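Local structure of dioxygenase (Pseudomonas brassicacearum, 5V2D) at residues 455-460 with 491-496; 79-84 with 407-412; 425-430 with 467-472. The protein probably catalyses oxidative cleavage of the central double bond of lignostilbene-type substrates at an iron centre, as in related carotenoid cleavage oxygenases. All coordinates share one frame; numbering follows the deposited sequence.

How the contacts relate
From the N terminus, contact 2 forms first: the loop 79-84 meets 407-412, closing some 320 residues of chain that include most of the propeller. It is complete before 425-430 opens contact 3 with 467-472. Contact 1 starts inside that span, at 455-460, and ends beyond it at 491-496, so contacts 3 and 1 cross. They share a sheet: strands 452-460 and 465-472 are neighbours, with a probable hydrogen bond from Leu458 N to Glu467 O (2.8 Å). Phe80 links contacts 2 and 1, its CZ lying 3.4 Å from Met492 O. Together they join the sheets holding 424-427 and 465-472 to the loops of the sheet of 60-67, 85-93 and 496-500, next to the iron.

Contact 1. Residues 455-460 with 491-496; sequences VALLNL and RMSLHG. With FE (Fe (III) ion), chain E.
Leu457 and Asn459, two residues apart on strand 455-460, point their side chains at the non-regular segment 491-496 and meet it lightly. Leu457 CD1 lies 4.4 Å from Ser493 OG, and Asn459 ND2 lies 4.5 Å from Met492 SD; no hydrogen bond joins the segments directly. Met492 has its CG anti to the backbone N (chi1 -179°), then bends at chi2 (63°), which swings the sulfur toward Asn459 ND2. The polar ends are instead joined through Gln436 of the neighbouring strand, whose OE1 bonds Ser493 OG and whose NE2 bonds Asn459 OD1. Two residues beyond Ser493, His495, which does not touch the strand, has CG anti to the carbonyl carbon (chi1 -58°) and binds the iron through NE2 at 2.1 Å. CD2 and CE1 are each 3.1 Å from the metal, so the iron sits symmetrically ahead of the nitrogen. The water, also at 2.1 Å, lies cis to NE2; His188, His239 and His304 complete the ligands. ND1 is hydrogen-bonded to Glu437 OE2, next to Gln436. Glu437 would thus limit rotation of the ring, while its neighbour Gln436 ties the buried segment before it to the strand.

Contact 2. Residues 79-84 with 407-412; sequences IFFNGD and PFQFFN
Two loops of the seven-bladed beta-propeller meet here: 79-84, which joins strands 60-67 and 85-93 and holds a 3-10 turn at 80-82, and 407-412, which precedes strand 413-418 and begins with a type II beta turn, Pro407 to Phe410. Gln409, with positive phi, takes the third position of that turn and carries the contact. Its side chain leaves with CG anti to the carbonyl carbon (chi1 -73°) and runs out extended, bringing the amide up to both rings, OE1 toward Phe80 and NE2 toward Phe81. OE1 approaches Phe80 obliquely, 3.6 Å from CE1 and 3.8 Å from CD1, and the amide plane stands 75° from the ring plane. NE2 arrives at the edge of the Phe81 ring, near its plane, 4.2 Å from CE1, so its N-H groups are not directed at a pi face. Within the turn, Gln409 CG rests on one face of the Phe408 ring, 3.8 Å above the plane and offset toward the rim. Tyr36 reinforces the junction: its hydroxyl hydrogen-bonds both Gln409 OE1 and Phe408 O, while its ring meets Phe80 edge-to-face. Phe81 comes within about 7 Å of the iron at its nearest atom, consistent with a place bordering the active site. Across the two segments the contact is therefore van der Waals in kind. The amide oxygen owes its strongest polar hold to Tyr36; with one hydroxyl proton for two oxygen acceptors, Tyr36 probably shares it or alternates between them.

Contact 3. Residues 425-430 with 467-472; sequences DAWFPG and ELVVLD
Trp427 and Leu471 make the closest approach, with Trp427 CB 3.7 Å from Leu471 CD2. That same methyl lies 4.1 Å from both CG and CE3 of the indole, so one branch of the leucine fills the angle between the tryptophan's stem and its benzo ring; the two side chains cross at about a right angle. Farther along the ring, Trp427 CZ3 touches Val469 CG2 at 4.5 Å. Both approaches to the indole are oblique. Val469 and Leu471, two residues apart on strand 467-472, point to the same side, while Trp427 reaches across to them with its CG anti to the backbone N (chi1 -177°). In the next shell, Pro429 CA sits 3.6 Å above one indole face, offset toward the rim, and Pro480 touches both Trp427 and Val469. Leu471 also packs on Leu414, the residue whose backbone bonds that of Trp427. Two residues before Trp427, Asp425 OD2 accepts a bond from Met476 N, tying strand 424-427 to the loop after strand 465-472. With no hydrogen bond between the segments, this is apolar face packing between adjacent blades of a beta-propeller: the outermost strand of one sheet, 424-427, lies against the strand 465-472 within the next.

Contact 1. Residues 455-460 with 491-496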
loop_
_atom_site.group_PDB
_atom_site.type_symbol
_atom_site.label_atom_id
_atom_site.label_comp_id
_atom_site.label_asym_id
_atom_site.label_seq_id
_atom_site.Cartn_x
_atom_site.Cartn_y
_atom_site.Cartn_z
ATOM N N VAL A 455 12.180 -5.888 -8.770
ATOM C CA VAL A 455 13.058 -5.320 -7.778
ATOM C C VAL A 455 12.281 -5.243 -6.457
ATOM O O VAL A 455 11.122 -4.806 -6.422
ATOM C CB VAL A 455 13.530 -3.961 -8.195
ATOM C CG1 VAL A 455 14.464 -3.360 -7.094
ATOM C CG2 VAL A 455 14.259 -4.038 -9.532
ATOM N N ALA A 456 12.890 -5.679 -5.382
ATOM C CA ALA A 456 12.246 -5.653 -4.090
ATOM C C ALA A 456 13.244 -5.653 -2.971
ATOM O O ALA A 456 14.337 -6.201 -3.117
ATOM C CB ALA A 456 11.351 -6.894 -3.907
ATOM N N LEU A 457 12.871 -5.110 -1.844
ATOM C CA LEU A 457 13.678 -5.260 -0.669
ATOM C C LEU A 457 13.533 -6.658 -0.120
ATOM O O LEU A 457 12.421 -7.205 -0.001
ATOM C CB LEU A 457 13.253 -4.278 0.453
ATOM C CG LEU A 457 13.755 -2.820 0.230
ATOM C CD1 LEU A 457 13.084 -1.947 1.261
ATOM C CD2 LEU A 457 15.258 -2.669 0.341
ATOM N N LEU A 458 14.689 -7.198 0.227
ATOM C CA LEU A 458 14.830 -8.479 0.883
ATOM C C LEU A 458 15.342 -8.209 2.298
ATOM O O LEU A 458 16.381 -7.589 2.511
ATOM C CB LEU A 458 15.807 -9.385 0.097
ATOM C CG LEU A 458 16.232 -10.715 0.795
ATOM C CD1 LEU A 458 15.038 -11.601 0.883
ATOM C CD2 LEU A 458 17.385 -11.393 0.031
ATOM N N ASN A 459 14.555 -8.655 3.263
ATOM C CA ASN A 459 14.849 -8.531 4.657
ATOM C C ASN A 459 15.505 -9.864 5.081
ATOM O O ASN A 459 14.841 -10.900 5.038
ATOM C CB ASN A 459 13.573 -8.319 5.515
ATOM C CG ASN A 459 12.621 -7.311 4.937
ATOM O OD1 ASN A 459 13.019 -6.187 4.693
ATOM N ND2 ASN A 459 11.337 -7.789 4.589
ATOM N N LEU A 460 16.743 -9.795 5.537
ATOM C CA LEU A 460 17.462 -10.952 6.023
ATOM C C LEU A 460 17.302 -10.865 7.517
ATOM O O LEU A 460 18.062 -10.173 8.211
ATOM C CB LEU A 460 18.908 -10.896 5.598
ATOM C CG LEU A 460 19.416 -11.392 4.234
ATOM C CD1 LEU A 460 18.538 -12.378 3.543
ATOM C CD2 LEU A 460 19.646 -10.247 3.292
ATOM N N ARG A 491 13.324 -0.857 7.703
ATOM C CA ARG A 491 12.065 -1.314 8.340
ATOM C C ARG A 491 11.068 -1.757 7.249
ATOM O O ARG A 491 11.100 -1.307 6.120
ATOM C CB ARG A 491 11.471 -0.170 9.158
ATOM C CG ARG A 491 10.395 -0.568 10.104
ATOM C CD ARG A 491 10.076 0.623 11.049
ATOM N NE ARG A 491 9.270 0.132 12.189
ATOM C CZ ARG A 491 7.958 0.348 12.374
ATOM N NH1 ARG A 491 7.371 -0.188 13.452
ATOM N NH2 ARG A 491 7.195 1.065 11.520
ATOM N N MET A 492 10.155 -2.604 7.629
ATOM C CA MET A 492 9.056 -2.988 6.724
ATOM C C MET A 492 8.381 -1.762 6.213
ATOM O O MET A 492 8.185 -0.821 6.972
ATOM C CB MET A 492 8.103 -3.965 7.418
ATOM C CG MET A 492 6.949 -4.458 6.590
ATOM S SD MET A 492 7.591 -5.388 5.174
ATOM C CE MET A 492 6.123 -5.866 4.336
ATOM N N SER A 493 8.004 -1.777 4.944
ATOM C CA SER A 493 7.437 -0.666 4.246
ATOM C C SER A 493 6.005 -0.968 3.844
ATOM O O SER A 493 5.462 -2.108 3.999
ATOM C CB SER A 493 8.256 -0.287 3.003
ATOM O OG SER A 493 9.665 -0.132 3.342
ATOM N N LEU A 494 5.387 0.027 3.276
ATOM C CA LEU A 494 4.169 -0.152 2.556
ATOM C C LEU A 494 4.457 -0.030 1.056
ATOM O O LEU A 494 5.290 -0.802 0.542
ATOM C CB LEU A 494 3.091 0.764 3.123
ATOM C CG LEU A 494 2.509 0.345 4.463
ATOM C CD1 LEU A 494 1.570 1.450 5.059
ATOM C CD2 LEU A 494 1.817 -0.998 4.428
ATOM N N HIS A 495 3.824 0.864 0.336
ATOM C CA HIS A 495 3.885 0.805 -1.122
ATOM C C HIS A 495 4.966 1.619 -1.775
ATOM O O HIS A 495 5.468 2.557 -1.172
ATOM C CB HIS A 495 2.520 1.214 -1.720
ATOM C CG HIS A 495 1.436 0.345 -1.238
ATOM N ND1 HIS A 495 1.299 -0.975 -1.680
ATOM C CD2 HIS A 495 0.396 0.584 -0.377
ATOM C CE1 HIS A 495 0.211 -1.497 -1.106
ATOM N NE2 HIS A 495 -0.345 -0.577 -0.313
ATOM N N GLY A 496 5.371 1.200 -2.967
ATOM C CA GLY A 496 6.414 1.914 -3.702
ATOM C C GLY A 496 6.086 2.052 -5.158
ATOM O O GLY A 496 4.999 1.599 -5.648
HETATM FE FE FE E . -2.381 -0.514 0.261
HETATM O O HOH W 1 -1.718 -0.929 2.170
#

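Contact 2. Residues 79-84 with 407-412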
loop_
_atom_site.group_PDB
_atom_site.type_symbol
_atom_site.label_atom_id
_atom_site.label_comp_id
_atom_site.label_asym_id
_atom_site.label_seq_id
_atom_site.Cartn_x
_atom_site.Cartn_y
_atom_site.Cartn_z
ATOM N N ILE A 79 -0.229 0.740 16.089
ATOM C CA ILE A 79 -0.270 -0.220 14.986
ATOM C C ILE A 79 0.719 0.241 13.928
ATOM O O ILE A 79 1.104 1.472 13.865
ATOM C CB ILE A 79 -1.671 -0.439 14.445
ATOM C CG1 ILE A 79 -2.187 0.803 13.698
ATOM C CG2 ILE A 79 -2.591 -0.892 15.602
ATOM C CD1 ILE A 79 -3.488 0.617 12.998
ATOM N N PHE A 80 1.164 -0.716 13.119
ATOM C CA PHE A 80 2.192 -0.409 12.098
ATOM C C PHE A 80 1.741 0.650 11.137
ATOM O O PHE A 80 2.521 1.539 10.778
ATOM C CB PHE A 80 2.510 -1.714 11.328
ATOM C CG PHE A 80 3.371 -1.515 10.109
ATOM C CD1 PHE A 80 2.887 -1.829 8.891
ATOM C CD2 PHE A 80 4.639 -1.088 10.234
ATOM C CE1 PHE A 80 3.677 -1.721 7.730
ATOM C CE2 PHE A 80 5.435 -0.912 9.104
ATOM C CZ PHE A 80 4.933 -1.252 7.849
ATOM N N PHE A 81 0.472 0.646 10.764
ATOM C CA PHE A 81 -0.084 1.587 9.805
ATOM C C PHE A 81 -0.086 3.056 10.307
ATOM O O PHE A 81 -0.470 3.951 9.564
ATOM C CB PHE A 81 -1.518 1.217 9.404
ATOM C CG PHE A 81 -1.676 -0.059 8.666
ATOM C CD1 PHE A 81 -0.691 -0.626 7.900
ATOM C CD2 PHE A 81 -2.973 -0.613 8.548
ATOM C CE1 PHE A 81 -0.874 -1.839 7.204
ATOM C CE2 PHE A 81 -3.210 -1.784 7.800
ATOM C CZ PHE A 81 -2.139 -2.423 7.159
ATOM N N ASN A 82 0.288 3.285 11.554
ATOM C CA ASN A 82 0.199 4.634 12.128
ATOM C C ASN A 82 1.536 5.408 12.195
ATOM O O ASN A 82 1.585 6.515 12.681
ATOM C CB ASN A 82 -0.412 4.578 13.510
ATOM C CG ASN A 82 -1.204 5.845 13.872
ATOM O OD1 ASN A 82 -1.550 6.709 12.974
ATOM N ND2 ASN A 82 -1.553 5.932 15.147
ATOM N N GLY A 83 2.599 4.850 11.654
ATOM C CA GLY A 83 3.924 5.439 11.822
ATOM C C GLY A 83 4.173 6.565 10.805
ATOM O O GLY A 83 3.685 6.496 9.673
ATOM N N ASP A 84 4.909 7.565 11.226
ATOM C CA ASP A 84 5.307 8.696 10.338
ATOM C C ASP A 84 5.900 8.152 9.030
ATOM O O ASP A 84 6.751 7.265 9.056
ATOM C CB ASP A 84 6.298 9.574 11.042
ATOM C CG ASP A 84 5.714 10.124 12.349
ATOM O OD1 ASP A 84 4.907 11.071 12.275
ATOM O OD2 ASP A 84 6.105 9.607 13.402
ATOM N N PRO A 407 6.598 -12.854 11.715
ATOM C CA PRO A 407 5.970 -11.536 11.874
ATOM C C PRO A 407 4.757 -11.390 11.029
ATOM O O PRO A 407 4.573 -12.139 10.093
ATOM C CB PRO A 407 7.099 -10.564 11.496
ATOM C CG PRO A 407 8.030 -11.354 10.666
ATOM C CD PRO A 407 7.915 -12.786 11.062
ATOM N N PHE A 408 3.970 -10.390 11.331
ATOM C CA PHE A 408 2.930 -9.868 10.456
ATOM C C PHE A 408 3.549 -9.450 9.073
ATOM O O PHE A 408 4.631 -8.894 8.978
ATOM C CB PHE A 408 2.300 -8.633 11.167
ATOM C CG PHE A 408 1.172 -7.957 10.422
ATOM C CD1 PHE A 408 1.241 -6.574 10.107
ATOM C CD2 PHE A 408 0.003 -8.650 10.104
ATOM C CE1 PHE A 408 0.177 -5.911 9.450
ATOM C CE2 PHE A 408 -1.049 -7.992 9.443
ATOM C CZ PHE A 408 -0.975 -6.623 9.127
ATOM N N GLN A 409 2.801 -9.688 8.015
ATOM C CA GLN A 409 3.186 -9.428 6.605
ATOM C C GLN A 409 4.571 -10.139 6.253
ATOM O O GLN A 409 5.425 -9.574 5.582
ATOM C CB GLN A 409 3.212 -7.920 6.332
ATOM C CG GLN A 409 1.825 -7.193 6.242
ATOM C CD GLN A 409 1.980 -5.643 6.196
ATOM O OE1 GLN A 409 2.843 -5.107 6.945
ATOM N NE2 GLN A 409 1.260 -4.908 5.267
ATOM N N PHE A 410 4.774 -11.361 6.730
ATOM C CA PHE A 410 5.880 -12.192 6.347
ATOM C C PHE A 410 5.629 -12.912 4.994
ATOM O O PHE A 410 4.684 -13.686 4.885
ATOM C CB PHE A 410 6.170 -13.250 7.449
ATOM C CG PHE A 410 7.362 -14.116 7.160
ATOM C CD1 PHE A 410 7.199 -15.365 6.637
ATOM C CD2 PHE A 410 8.609 -13.708 7.436
ATOM C CE1 PHE A 410 8.317 -16.200 6.398
ATOM C CE2 PHE A 410 9.701 -14.496 7.177
ATOM C CZ PHE A 410 9.530 -15.780 6.634
ATOM N N PHE A 411 6.478 -12.664 3.983
ATOM C CA PHE A 411 6.290 -13.261 2.679
ATOM C C PHE A 411 7.631 -13.851 2.273
ATOM O O PHE A 411 8.592 -13.121 2.127
ATOM C CB PHE A 411 5.782 -12.296 1.654
ATOM C CG PHE A 411 4.476 -11.686 1.999
ATOM C CD1 PHE A 411 3.303 -12.371 1.713
ATOM C CD2 PHE A 411 4.400 -10.420 2.558
ATOM C CE1 PHE A 411 2.055 -11.796 1.939
ATOM C CE2 PHE A 411 3.173 -9.869 2.865
ATOM C CZ PHE A 411 1.979 -10.533 2.562
ATOM N N ASN A 412 7.697 -15.182 2.135
ATOM C CA ASN A 412 8.967 -15.841 1.847
ATOM C C ASN A 412 9.112 -16.257 0.418
ATOM O O ASN A 412 10.080 -16.941 0.114
ATOM C CB ASN A 412 9.228 -17.039 2.800
ATOM C CG ASN A 412 8.128 -18.082 2.755
ATOM O OD1 ASN A 412 7.161 -17.949 1.984
ATOM N ND2 ASN A 412 8.255 -19.125 3.628
#

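Contact 3. Residues 425-430 with 467-472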
loop_
_atom_site.group_PDB
_atom_site.type_symbol
_atom_site.label_atom_id
_atom_site.label_comp_id
_atom_site.label_asym_id
_atom_site.label_seq_id
_atom_site.Cartn_x
_atom_site.Cartn_y
_atom_site.Cartn_z
ATOM N N ASP A 425 6.194 -18.939 -11.155
ATOM C CA ASP A 425 7.668 -19.062 -11.184
ATOM C C ASP A 425 8.096 -18.231 -9.929
ATOM O O ASP A 425 7.857 -17.016 -9.916
ATOM C CB ASP A 425 8.136 -18.358 -12.480
ATOM C CG ASP A 425 9.736 -18.313 -12.669
ATOM O OD1 ASP A 425 10.451 -19.097 -11.935
ATOM O OD2 ASP A 425 10.363 -17.526 -13.602
ATOM N N ALA A 426 8.656 -18.867 -8.905
ATOM C CA ALA A 426 8.915 -18.191 -7.630
ATOM C C ALA A 426 10.355 -18.268 -7.195
ATOM O O ALA A 426 11.038 -19.273 -7.459
ATOM C CB ALA A 426 8.037 -18.784 -6.532
ATOM N N TRP A 427 10.845 -17.222 -6.509
ATOM C CA TRP A 427 12.143 -17.301 -5.852
ATOM C C TRP A 427 11.950 -17.402 -4.342
ATOM O O TRP A 427 11.260 -16.550 -3.718
ATOM C CB TRP A 427 13.053 -16.113 -6.239
ATOM C CG TRP A 427 14.397 -16.270 -5.613
ATOM C CD1 TRP A 427 15.206 -17.345 -5.742
ATOM C CD2 TRP A 427 15.084 -15.370 -4.731
ATOM N NE1 TRP A 427 16.355 -17.168 -5.030
ATOM C CE2 TRP A 427 16.305 -15.975 -4.395
ATOM C CE3 TRP A 427 14.822 -14.093 -4.247
ATOM C CZ2 TRP A 427 17.241 -15.370 -3.560
ATOM C CZ3 TRP A 427 15.750 -13.499 -3.436
ATOM C CH2 TRP A 427 16.917 -14.112 -3.085
ATOM N N PHE A 428 12.583 -18.401 -3.739
ATOM C CA PHE A 428 12.676 -18.534 -2.273
ATOM C C PHE A 428 14.066 -18.102 -1.847
ATOM O O PHE A 428 15.075 -18.614 -2.397
ATOM C CB PHE A 428 12.479 -20.040 -1.875
ATOM C CG PHE A 428 12.672 -20.318 -0.390
ATOM C CD1 PHE A 428 11.820 -19.731 0.550
ATOM C CD2 PHE A 428 13.673 -21.182 0.066
ATOM C CE1 PHE A 428 11.927 -20.013 1.901
ATOM C CE2 PHE A 428 13.813 -21.468 1.425
ATOM C CZ PHE A 428 12.928 -20.860 2.363
ATOM N N PRO A 429 14.180 -17.156 -0.917
ATOM C CA PRO A 429 15.507 -16.594 -0.623
ATOM C C PRO A 429 16.298 -17.322 0.446
ATOM O O PRO A 429 17.260 -16.797 0.957
ATOM C CB PRO A 429 15.158 -15.181 -0.117
ATOM C CG PRO A 429 13.904 -15.377 0.626
ATOM C CD PRO A 429 13.121 -16.383 -0.239
ATOM N N GLY A 430 15.851 -18.485 0.876
ATOM C CA GLY A 430 16.459 -19.160 2.000
ATOM C C GLY A 430 15.560 -19.012 3.213
ATOM O O GLY A 430 14.577 -18.243 3.240
ATOM N N GLU A 467 18.835 -6.029 1.710
ATOM C CA GLU A 467 19.361 -5.889 0.344
ATOM C C GLU A 467 18.224 -5.451 -0.542
ATOM O O GLU A 467 17.091 -5.863 -0.295
ATOM C CB GLU A 467 19.841 -7.271 -0.244
ATOM C CG GLU A 467 20.966 -7.821 0.584
ATOM C CD GLU A 467 21.454 -9.250 0.119
ATOM O OE1 GLU A 467 20.758 -9.896 -0.612
ATOM O OE2 GLU A 467 22.527 -9.691 0.504
ATOM N N LEU A 468 18.530 -4.689 -1.573
ATOM C CA LEU A 468 17.567 -4.494 -2.609
ATOM C C LEU A 468 17.924 -5.517 -3.753
ATOM O O LEU A 468 19.042 -5.428 -4.343
ATOM C CB LEU A 468 17.671 -3.102 -3.131
ATOM C CG LEU A 468 16.587 -2.630 -4.076
ATOM C CD1 LEU A 468 15.233 -2.660 -3.410
ATOM C CD2 LEU A 468 16.957 -1.218 -4.585
ATOM N N VAL A 469 17.062 -6.502 -3.983
ATOM C CA VAL A 469 17.379 -7.547 -4.971
ATOM C C VAL A 469 16.762 -7.244 -6.333
ATOM O O VAL A 469 15.670 -6.641 -6.416
ATOM C CB VAL A 469 16.973 -8.945 -4.516
ATOM C CG1 VAL A 469 17.822 -9.302 -3.308
ATOM C CG2 VAL A 469 15.486 -9.111 -4.274
ATOM N N VAL A 470 17.479 -7.628 -7.386
ATOM C CA VAL A 470 17.012 -7.469 -8.731
ATOM C C VAL A 470 16.969 -8.830 -9.432
ATOM O O VAL A 470 17.997 -9.492 -9.555
ATOM C CB VAL A 470 17.958 -6.539 -9.508
ATOM C CG1 VAL A 470 17.396 -6.334 -10.925
ATOM C CG2 VAL A 470 18.188 -5.194 -8.789
ATOM N N LEU A 471 15.785 -9.252 -9.852
ATOM C CA LEU A 471 15.576 -10.557 -10.543
ATOM C C LEU A 471 15.148 -10.286 -11.955
ATOM O O LEU A 471 14.626 -9.201 -12.305
ATOM C CB LEU A 471 14.510 -11.414 -9.855
ATOM C CG LEU A 471 14.955 -12.069 -8.555
ATOM C CD1 LEU A 471 15.140 -11.048 -7.392
ATOM C CD2 LEU A 471 13.936 -13.136 -8.182
ATOM N N ASP A 472 15.426 -11.284 -12.807
ATOM C CA ASP A 472 15.049 -11.187 -14.219
ATOM C C ASP A 472 13.761 -11.925 -14.338
ATOM O O ASP A 472 13.717 -13.110 -13.925
ATOM C CB ASP A 472 16.155 -11.875 -15.108
ATOM C CG ASP A 472 15.960 -11.553 -16.580
ATOM O OD1 ASP A 472 14.846 -11.728 -17.135
ATOM O OD2 ASP A 472 16.919 -11.034 -17.199
#